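Local coordinates for MobB protein homolog (Geobacillus stearothermophilus, PDB 1XJC) that is of unknown function but, as a MobB homolog with a P-loop NTPase fold, probably binds a nucleotide in the molybdopterin guanine dinucleotide pathway, at residues M21-A26 against D155-W160; L97-V102 against N163-R168. One frame throughout, in Å; residues are numbered along the deposited sequence.

Contact 1 (M21-A26 against D155-W160); sequences MEKWVA and DEYIPW
The CD1 methyl of I158 bridges two neighbours on the facing helix, lying 3.8 Å from K23 CB and 3.8 Å from the backbone N of W24. It continues to W24 CB, with CD1 and CB 4.2 Å apart, so one methyl touches both residues. The torsions of I158 account for this reach: CG1 lies anti to the carbonyl carbon (chi1 -68°), and a second bend at chi2 turns CD1 toward helix 17-30. Y157 adds a looser contact, its OH 4.4 Å from K23 CD. That hydroxyl is hydrogen-bonded to the carbonyl of L151, which ties down the end of the ring. K23 lends its aliphatic stem to the contact, while its NZ leads away to a long, weak ion pair with D154. Further out, I158 also touches L20 and A27, and the W24 indole passes on to L161 and M162. Two helices of a P-loop NTPase-like alpha/beta fold pack together here, 17-30 following the probable P-loop; their short segments cross at -51° with axes 10.1 Å apart. Only 158 Å² is buried between them, and methyl and methylene contacts predominate, so the helices are joined here by dispersion and apolar burial.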
HETATM    1  N   MSE A  21       6.168  -1.844  -2.257  1.00 19.89           N
HETATM    2  CA  MSE A  21       6.067  -1.707  -0.793  1.00 20.72           C
HETATM    3  C   MSE A  21       7.441  -1.529  -0.160  1.00 20.25           C
HETATM    4  O   MSE A  21       7.664  -0.635   0.658  1.00 18.61           O
HETATM    5  CB  MSE A  21       5.394  -2.945  -0.164  1.00 22.34           C
HETATM    6  CG  MSE A  21       3.894  -3.053  -0.401  1.00 25.80           C
HETATM    7 SE   MSE A  21       2.876  -1.622   0.463  0.92 35.08          SE
HETATM    8  CE  MSE A  21       2.812  -2.334   2.291  1.00 30.09           C
ATOM      9  N   GLU A  22       8.374  -2.390  -0.536  1.00 21.92           N
ATOM     10  CA  GLU A  22       9.707  -2.306   0.041  1.00 23.30           C
ATOM     11  C   GLU A  22      10.414  -0.994  -0.231  1.00 22.50           C
ATOM     12  O   GLU A  22      10.955  -0.365   0.682  1.00 20.98           O
ATOM     13  CB  GLU A  22      10.568  -3.479  -0.449  1.00 26.57           C
ATOM     14  CG  GLU A  22      10.451  -4.685   0.479  1.00 34.62           C
ATOM     15  CD  GLU A  22      11.236  -5.909   0.009  1.00 38.80           C
ATOM     16  OE1 GLU A  22      12.359  -5.747  -0.533  1.00 39.89           O
ATOM     17  OE2 GLU A  22      10.720  -7.033   0.211  1.00 40.19           O
ATOM     18  N   LYS A  23      10.406  -0.572  -1.487  1.00 20.97           N
ATOM     19  CA  LYS A  23      11.083   0.659  -1.846  1.00 19.51           C
ATOM     20  C   LYS A  23      10.390   1.883  -1.292  1.00 18.44           C
ATOM     21  O   LYS A  23      11.050   2.835  -0.880  1.00 18.70           O
ATOM     22  CB  LYS A  23      11.190   0.764  -3.372  1.00 20.45           C
ATOM     23  CG  LYS A  23      12.144  -0.258  -3.969  1.00 21.07           C
ATOM     24  CD  LYS A  23      12.158  -0.169  -5.487  1.00 24.97           C
ATOM     25  CE  LYS A  23      13.035  -1.264  -6.070  1.00 26.66           C
ATOM     26  NZ  LYS A  23      14.423  -1.156  -5.520  1.00 30.12           N
ATOM     27  N   TRP A  24       9.060   1.868  -1.280  1.00 17.21           N
ATOM     28  CA  TRP A  24       8.306   3.014  -0.784  1.00 16.67           C
ATOM     29  C   TRP A  24       8.526   3.136   0.724  1.00 17.05           C
ATOM     30  O   TRP A  24       8.807   4.221   1.217  1.00 16.86           O
ATOM     31  CB  TRP A  24       6.817   2.838  -1.098  1.00 17.79           C
ATOM     32  CG  TRP A  24       6.012   4.104  -1.036  1.00 17.71           C
ATOM     33  CD1 TRP A  24       6.416   5.324  -0.569  1.00 18.12           C
ATOM     34  CD2 TRP A  24       4.662   4.272  -1.480  1.00 18.18           C
ATOM     35  NE1 TRP A  24       5.403   6.239  -0.699  1.00 17.27           N
ATOM     36  CE2 TRP A  24       4.313   5.622  -1.253  1.00 17.31           C
ATOM     37  CE3 TRP A  24       3.709   3.411  -2.051  1.00 18.46           C
ATOM     38  CZ2 TRP A  24       3.048   6.135  -1.575  1.00 19.24           C
ATOM     39  CZ3 TRP A  24       2.448   3.924  -2.372  1.00 18.30           C
ATOM     40  CH2 TRP A  24       2.132   5.271  -2.133  1.00 18.05           C
ATOM     41  N   VAL A  25       8.395   2.030   1.460  1.00 16.83           N
ATOM     42  CA  VAL A  25       8.633   2.072   2.909  1.00 16.45           C
ATOM     43  C   VAL A  25      10.055   2.590   3.199  1.00 18.34           C
ATOM     44  O   VAL A  25      10.239   3.456   4.052  1.00 20.37           O
ATOM     45  CB  VAL A  25       8.452   0.656   3.579  1.00 15.57           C
ATOM     46  CG1 VAL A  25       9.060   0.654   4.967  1.00 14.54           C
ATOM     47  CG2 VAL A  25       6.962   0.285   3.675  1.00 14.67           C
ATOM     48  N   ALA A  26      11.055   2.079   2.478  1.00 18.48           N
ATOM     49  CA  ALA A  26      12.447   2.501   2.685  1.00 19.10           C
ATOM     50  C   ALA A  26      12.669   4.007   2.462  1.00 19.88           C
ATOM     51  O   ALA A  26      13.379   4.660   3.238  1.00 20.04           O
ATOM     52  CB  ALA A  26      13.411   1.679   1.754  1.00 17.71           C
ATOM     53  N   ASP A 155      13.337   4.828  -9.801  1.00 22.13           N
ATOM     54  CA  ASP A 155      14.057   6.097  -9.652  1.00 23.33           C
ATOM     55  C   ASP A 155      13.118   7.247  -9.994  1.00 23.52           C
ATOM     56  O   ASP A 155      13.369   8.404  -9.650  1.00 23.06           O
ATOM     57  CB  ASP A 155      15.279   6.164 -10.567  1.00 24.80           C
ATOM     58  CG  ASP A 155      16.478   5.431  -9.988  1.00 27.42           C
ATOM     59  OD1 ASP A 155      16.474   5.174  -8.762  1.00 27.75           O
ATOM     60  OD2 ASP A 155      17.421   5.128 -10.752  1.00 28.36           O
ATOM     61  N   GLU A 156      12.036   6.916 -10.682  1.00 23.40           N
ATOM     62  CA  GLU A 156      11.063   7.920 -11.027  1.00 24.05           C
ATOM     63  C   GLU A 156       9.772   7.796 -10.223  1.00 22.47           C
ATOM     64  O   GLU A 156       9.274   8.803  -9.703  1.00 21.30           O
ATOM     65  CB  GLU A 156      10.732   7.858 -12.509  1.00 27.65           C
ATOM     66  CG  GLU A 156       9.805   8.955 -12.928  1.00 34.92           C
ATOM     67  CD  GLU A 156      10.226   9.548 -14.252  1.00 40.95           C
ATOM     68  OE1 GLU A 156      10.038   8.879 -15.297  1.00 42.93           O
ATOM     69  OE2 GLU A 156      10.766  10.677 -14.234  1.00 44.13           O
ATOM     70  N   TYR A 157       9.227   6.590 -10.075  1.00 19.97           N
ATOM     71  CA  TYR A 157       7.960   6.528  -9.342  1.00 19.57           C
ATOM     72  C   TYR A 157       8.017   6.727  -7.827  1.00 19.39           C
ATOM     73  O   TYR A 157       7.050   7.192  -7.243  1.00 19.39           O
ATOM     74  CB  TYR A 157       7.132   5.272  -9.719  1.00 19.70           C
ATOM     75  CG  TYR A 157       7.730   3.914  -9.442  1.00 19.40           C
ATOM     76  CD1 TYR A 157       7.901   3.449  -8.132  1.00 18.98           C
ATOM     77  CD2 TYR A 157       8.071   3.062 -10.496  1.00 19.05           C
ATOM     78  CE1 TYR A 157       8.393   2.165  -7.888  1.00 17.66           C
ATOM     79  CE2 TYR A 157       8.564   1.782 -10.263  1.00 17.35           C
ATOM     80  CZ  TYR A 157       8.721   1.337  -8.960  1.00 18.75           C
ATOM     81  OH  TYR A 157       9.191   0.064  -8.737  1.00 18.33           O
ATOM     82  N   ILE A 158       9.142   6.419  -7.193  1.00 19.03           N
ATOM     83  CA  ILE A 158       9.258   6.609  -5.742  1.00 18.23           C
ATOM     84  C   ILE A 158       9.258   8.109  -5.415  1.00 18.44           C
ATOM     85  O   ILE A 158       8.461   8.563  -4.599  1.00 18.51           O
ATOM     86  CB  ILE A 158      10.524   5.913  -5.186  1.00 18.79           C
ATOM     87  CG1 ILE A 158      10.362   4.383  -5.310  1.00 17.94           C
ATOM     88  CG2 ILE A 158      10.754   6.319  -3.726  1.00 16.95           C
ATOM     89  CD1 ILE A 158       9.159   3.800  -4.498  1.00 17.65           C
ATOM     90  N   PRO A 159      10.135   8.903  -6.060  1.00 19.48           N
ATOM     91  CA  PRO A 159      10.100  10.338  -5.742  1.00 19.42           C
ATOM     92  C   PRO A 159       8.711  10.916  -6.101  1.00 19.75           C
ATOM     93  O   PRO A 159       8.184  11.797  -5.413  1.00 19.91           O
ATOM     94  CB  PRO A 159      11.225  10.913  -6.615  1.00 19.46           C
ATOM     95  CG  PRO A 159      12.214   9.787  -6.638  1.00 19.62           C
ATOM     96  CD  PRO A 159      11.316   8.580  -6.886  1.00 18.58           C
ATOM     97  N   TRP A 160       8.110  10.411  -7.172  1.00 19.97           N
ATOM     98  CA  TRP A 160       6.785  10.907  -7.564  1.00 21.13           C
ATOM     99  C   TRP A 160       5.751  10.617  -6.456  1.00 21.62           C
ATOM    100  O   TRP A 160       4.949  11.496  -6.054  1.00 21.36           O
ATOM    101  CB  TRP A 160       6.335  10.244  -8.863  1.00 22.28           C
ATOM    102  CG  TRP A 160       5.049  10.799  -9.398  1.00 24.95           C
ATOM    103  CD1 TRP A 160       4.897  11.899 -10.196  1.00 26.66           C
ATOM    104  CD2 TRP A 160       3.732  10.311  -9.133  1.00 26.02           C
ATOM    105  NE1 TRP A 160       3.565  12.127 -10.442  1.00 27.52           N
ATOM    106  CE2 TRP A 160       2.827  11.167  -9.799  1.00 26.62           C
ATOM    107  CE3 TRP A 160       3.226   9.233  -8.396  1.00 25.46           C
ATOM    108  CZ2 TRP A 160       1.444  10.980  -9.748  1.00 26.91           C
ATOM    109  CZ3 TRP A 160       1.852   9.047  -8.344  1.00 25.95           C
ATOM    110  CH2 TRP A 160       0.976   9.918  -9.019  1.00 27.10           C
TER

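Contact 2 (L97-V102 against N163-R168); sequences LDLVLV and NEVRTR
V165, D98 and L99 have the most surface buried here, where the last turn of helix 154-166 rests against the start of strand 99-103 in the parallel sheet of a P-loop NTPase-like alpha/beta fold. The apolar half is a methyl cluster: CD1 of L99 sits between both branches of V165, 4.0 Å from CG2 and 4.0 Å from CG1. The two side chains cross at about a right angle. L99 carries CG anti to its own N (chi1 172°), from where chi2 of 69° swings CD1 toward the helix; V165 already points at the strand from its CA. Behind this pair, A28 of helix 17-30 touches L99, while W7 packs on V165, so the cluster is buried from several sides.

D98 takes part differently, at the more open margin. Its carboxylate is engaged outside the contact, OD2 accepting from the backbone N of R34, and its carbonyl meets R168, the last modelled residue, instead. R168 is poorly ordered, so its position is less certain; its guanidinium also makes a cation-pi contact with W33, and V165 CG1 lies over one face, offset toward the rim. D98 O approaches the guanidinium at an edge, near its plane, where R168 NH1 donates a weak bond of 3.2 Å to D98 O, bent to 121° at the hydrogen.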
ATOM      1  N   LEU A  97       1.353   8.323  13.059  1.00 32.02           N
ATOM      2  CA  LEU A  97       2.008   7.937  11.816  1.00 29.96           C
ATOM      3  C   LEU A  97       1.864   9.005  10.731  1.00 29.22           C
ATOM      4  O   LEU A  97       0.832   9.676  10.641  1.00 30.54           O
ATOM      5  CB  LEU A  97       1.437   6.602  11.327  1.00 27.67           C
ATOM      6  CG  LEU A  97       1.625   5.440  12.315  1.00 25.78           C
ATOM      7  CD1 LEU A  97       0.983   4.171  11.757  1.00 24.45           C
ATOM      8  CD2 LEU A  97       3.111   5.223  12.581  1.00 23.96           C
ATOM      9  N   ASP A  98       2.912   9.168   9.929  1.00 27.82           N
ATOM     10  CA  ASP A  98       2.907  10.127   8.827  1.00 27.65           C
ATOM     11  C   ASP A  98       2.385   9.480   7.550  1.00 26.10           C
ATOM     12  O   ASP A  98       1.897  10.164   6.652  1.00 27.25           O
ATOM     13  CB  ASP A  98       4.326  10.644   8.544  1.00 28.43           C
ATOM     14  CG  ASP A  98       4.944  11.352   9.744  1.00 30.71           C
ATOM     15  OD1 ASP A  98       4.388  12.392  10.160  1.00 30.36           O
ATOM     16  OD2 ASP A  98       5.970  10.853  10.271  1.00 31.25           O
ATOM     17  N   LEU A  99       2.501   8.158   7.475  1.00 23.11           N
ATOM     18  CA  LEU A  99       2.110   7.418   6.284  1.00 20.43           C
ATOM     19  C   LEU A  99       1.788   5.974   6.630  1.00 19.28           C
ATOM     20  O   LEU A  99       2.514   5.335   7.394  1.00 18.40           O
ATOM     21  CB  LEU A  99       3.270   7.423   5.266  1.00 17.74           C
ATOM     22  CG  LEU A  99       3.119   6.532   4.018  1.00 17.54           C
ATOM     23  CD1 LEU A  99       2.017   7.119   3.117  1.00 15.73           C
ATOM     24  CD2 LEU A  99       4.449   6.422   3.243  1.00 15.02           C
ATOM     25  N   VAL A 100       0.704   5.474   6.056  1.00 19.79           N
ATOM     26  CA  VAL A 100       0.303   4.086   6.237  1.00 19.40           C
ATOM     27  C   VAL A 100       0.132   3.503   4.841  1.00 18.91           C
ATOM     28  O   VAL A 100      -0.674   4.000   4.044  1.00 17.90           O
ATOM     29  CB  VAL A 100      -1.054   3.941   7.002  1.00 19.32           C
ATOM     30  CG1 VAL A 100      -1.395   2.449   7.171  1.00 16.95           C
ATOM     31  CG2 VAL A 100      -0.945   4.606   8.373  1.00 19.51           C
ATOM     32  N   LEU A 101       0.913   2.471   4.538  1.00 17.93           N
ATOM     33  CA  LEU A 101       0.821   1.821   3.246  1.00 18.28           C
ATOM     34  C   LEU A 101       0.060   0.530   3.442  1.00 18.93           C
ATOM     35  O   LEU A 101       0.459  -0.335   4.244  1.00 19.14           O
ATOM     36  CB  LEU A 101       2.211   1.530   2.675  1.00 16.74           C
ATOM     37  CG  LEU A 101       2.973   2.823   2.376  1.00 16.59           C
ATOM     38  CD1 LEU A 101       4.412   2.485   1.994  1.00 14.91           C
ATOM     39  CD2 LEU A 101       2.275   3.591   1.224  1.00 15.45           C
ATOM     40  N   VAL A 102      -1.023   0.406   2.692  1.00 19.18           N
ATOM     41  CA  VAL A 102      -1.900  -0.742   2.768  1.00 19.77           C
ATOM     42  C   VAL A 102      -1.843  -1.578   1.502  1.00 20.63           C
ATOM     43  O   VAL A 102      -2.114  -1.073   0.403  1.00 20.32           O
ATOM     44  CB  VAL A 102      -3.357  -0.268   2.975  1.00 19.54           C
ATOM     45  CG1 VAL A 102      -4.302  -1.450   2.932  1.00 19.61           C
ATOM     46  CG2 VAL A 102      -3.474   0.505   4.290  1.00 18.11           C
ATOM     47  N   ASN A 163       6.240  12.662  -3.309  1.00 22.72           N
ATOM     48  CA  ASN A 163       5.733  14.011  -3.513  1.00 25.00           C
ATOM     49  C   ASN A 163       4.207  14.012  -3.390  1.00 24.94           C
ATOM     50  O   ASN A 163       3.634  14.940  -2.811  1.00 24.30           O
ATOM     51  CB  ASN A 163       6.147  14.560  -4.884  1.00 26.32           C
ATOM     52  CG  ASN A 163       5.629  15.975  -5.120  1.00 29.85           C
ATOM     53  OD1 ASN A 163       5.983  16.909  -4.394  1.00 31.76           O
ATOM     54  ND2 ASN A 163       4.776  16.136  -6.128  1.00 30.21           N
ATOM     55  N   GLU A 164       3.554  12.975  -3.919  1.00 25.27           N
ATOM     56  CA  GLU A 164       2.096  12.887  -3.838  1.00 27.45           C
ATOM     57  C   GLU A 164       1.653  12.820  -2.380  1.00 28.81           C
ATOM     58  O   GLU A 164       0.659  13.451  -1.996  1.00 29.62           O
ATOM     59  CB  GLU A 164       1.555  11.669  -4.602  1.00 27.27           C
ATOM     60  CG  GLU A 164       1.583  11.817  -6.111  1.00 29.51           C
ATOM     61  CD  GLU A 164       0.866  13.080  -6.589  1.00 31.28           C
ATOM     62  OE1 GLU A 164      -0.365  13.171  -6.408  1.00 32.89           O
ATOM     63  OE2 GLU A 164       1.532  13.982  -7.139  1.00 31.82           O
ATOM     64  N   VAL A 165       2.382  12.055  -1.567  1.00 29.87           N
ATOM     65  CA  VAL A 165       2.060  11.956  -0.152  1.00 31.03           C
ATOM     66  C   VAL A 165       2.282  13.321   0.531  1.00 33.80           C
ATOM     67  O   VAL A 165       1.436  13.782   1.295  1.00 33.77           O
ATOM     68  CB  VAL A 165       2.954  10.918   0.576  1.00 30.15           C
ATOM     69  CG1 VAL A 165       2.654  10.953   2.077  1.00 30.01           C
ATOM     70  CG2 VAL A 165       2.732   9.512  -0.005  1.00 28.03           C
ATOM     71  N   ARG A 166       3.421  13.956   0.263  1.00 36.51           N
ATOM     72  CA  ARG A 166       3.735  15.248   0.878  1.00 39.80           C
ATOM     73  C   ARG A 166       2.738  16.348   0.551  1.00 43.15           C
ATOM     74  O   ARG A 166       2.331  17.111   1.425  1.00 43.40           O
ATOM     75  CB  ARG A 166       5.136  15.713   0.484  1.00 38.77           C
ATOM     76  CG  ARG A 166       6.219  15.272   1.446  1.00 40.33           C
ATOM     77  CD  ARG A 166       7.534  15.960   1.130  1.00 40.22           C
ATOM     78  NE  ARG A 166       7.925  15.684  -0.244  1.00 41.39           N
ATOM     79  CZ  ARG A 166       8.780  14.735  -0.608  1.00 41.73           C
ATOM     80  NH1 ARG A 166       9.361  13.962   0.306  1.00 40.96           N
ATOM     81  NH2 ARG A 166       9.035  14.546  -1.894  1.00 41.42           N
ATOM     82  N   THR A 167       2.348  16.440  -0.713  1.00 47.42           N
ATOM     83  CA  THR A 167       1.383  17.453  -1.118  1.00 51.18           C
ATOM     84  C   THR A 167       0.001  16.980  -0.644  1.00 53.91           C
ATOM     85  O   THR A 167      -1.034  17.333  -1.217  1.00 54.57           O
ATOM     86  CB  THR A 167       1.415  17.645  -2.648  1.00 51.07           C
ATOM     87  OG1 THR A 167       1.113  16.406  -3.295  1.00 52.41           O
ATOM     88  CG2 THR A 167       2.800  18.100  -3.088  1.00 50.37           C
ATOM     89  N   ARG A 168       0.037  16.179   0.422  1.00 57.00           N
ATOM     90  CA  ARG A 168      -1.118  15.576   1.105  1.00 59.26           C
ATOM     91  C   ARG A 168      -2.458  15.874   0.468  1.00 60.13           C
ATOM     92  O   ARG A 168      -3.080  14.908  -0.026  1.00 61.43           O
ATOM     93  CB  ARG A 168      -1.150  16.039   2.570  1.00 60.34           C
ATOM     94  CG  ARG A 168       0.241  16.182   3.215  1.00 61.95           C
ATOM     95  CD  ARG A 168       0.750  14.899   3.902  1.00 63.98           C
ATOM     96  NE  ARG A 168       2.174  15.009   4.268  1.00 66.34           N
ATOM     97  CZ  ARG A 168       2.818  14.187   5.103  1.00 66.27           C
ATOM     98  NH1 ARG A 168       2.172  13.173   5.683  1.00 66.65           N
ATOM     99  NH2 ARG A 168       4.113  14.374   5.360  1.00 64.47           N
TER

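How the contacts relate
The centres of the two contacts are 12 Å apart, and both use helix 154-166: contact 1 its early turns, contact 2 its C-terminal end. Along the chain the segments alternate, 21-26, 97-102, 155-160 and 163-168, so the contacts interlock rather than nest. They also touch directly. W24 of contact 1 reaches into contact 2, its CE3 3.6 Å from L101 CD2 and its CZ2 3.7 Å from V165 CG2. Helix 17-30, which follows the probable P-loop, thus packs against both strand 99-103 and helix 154-166. The last modelled helix is thereby joined to the parallel sheet and to the helix beside it through W24, which touches both.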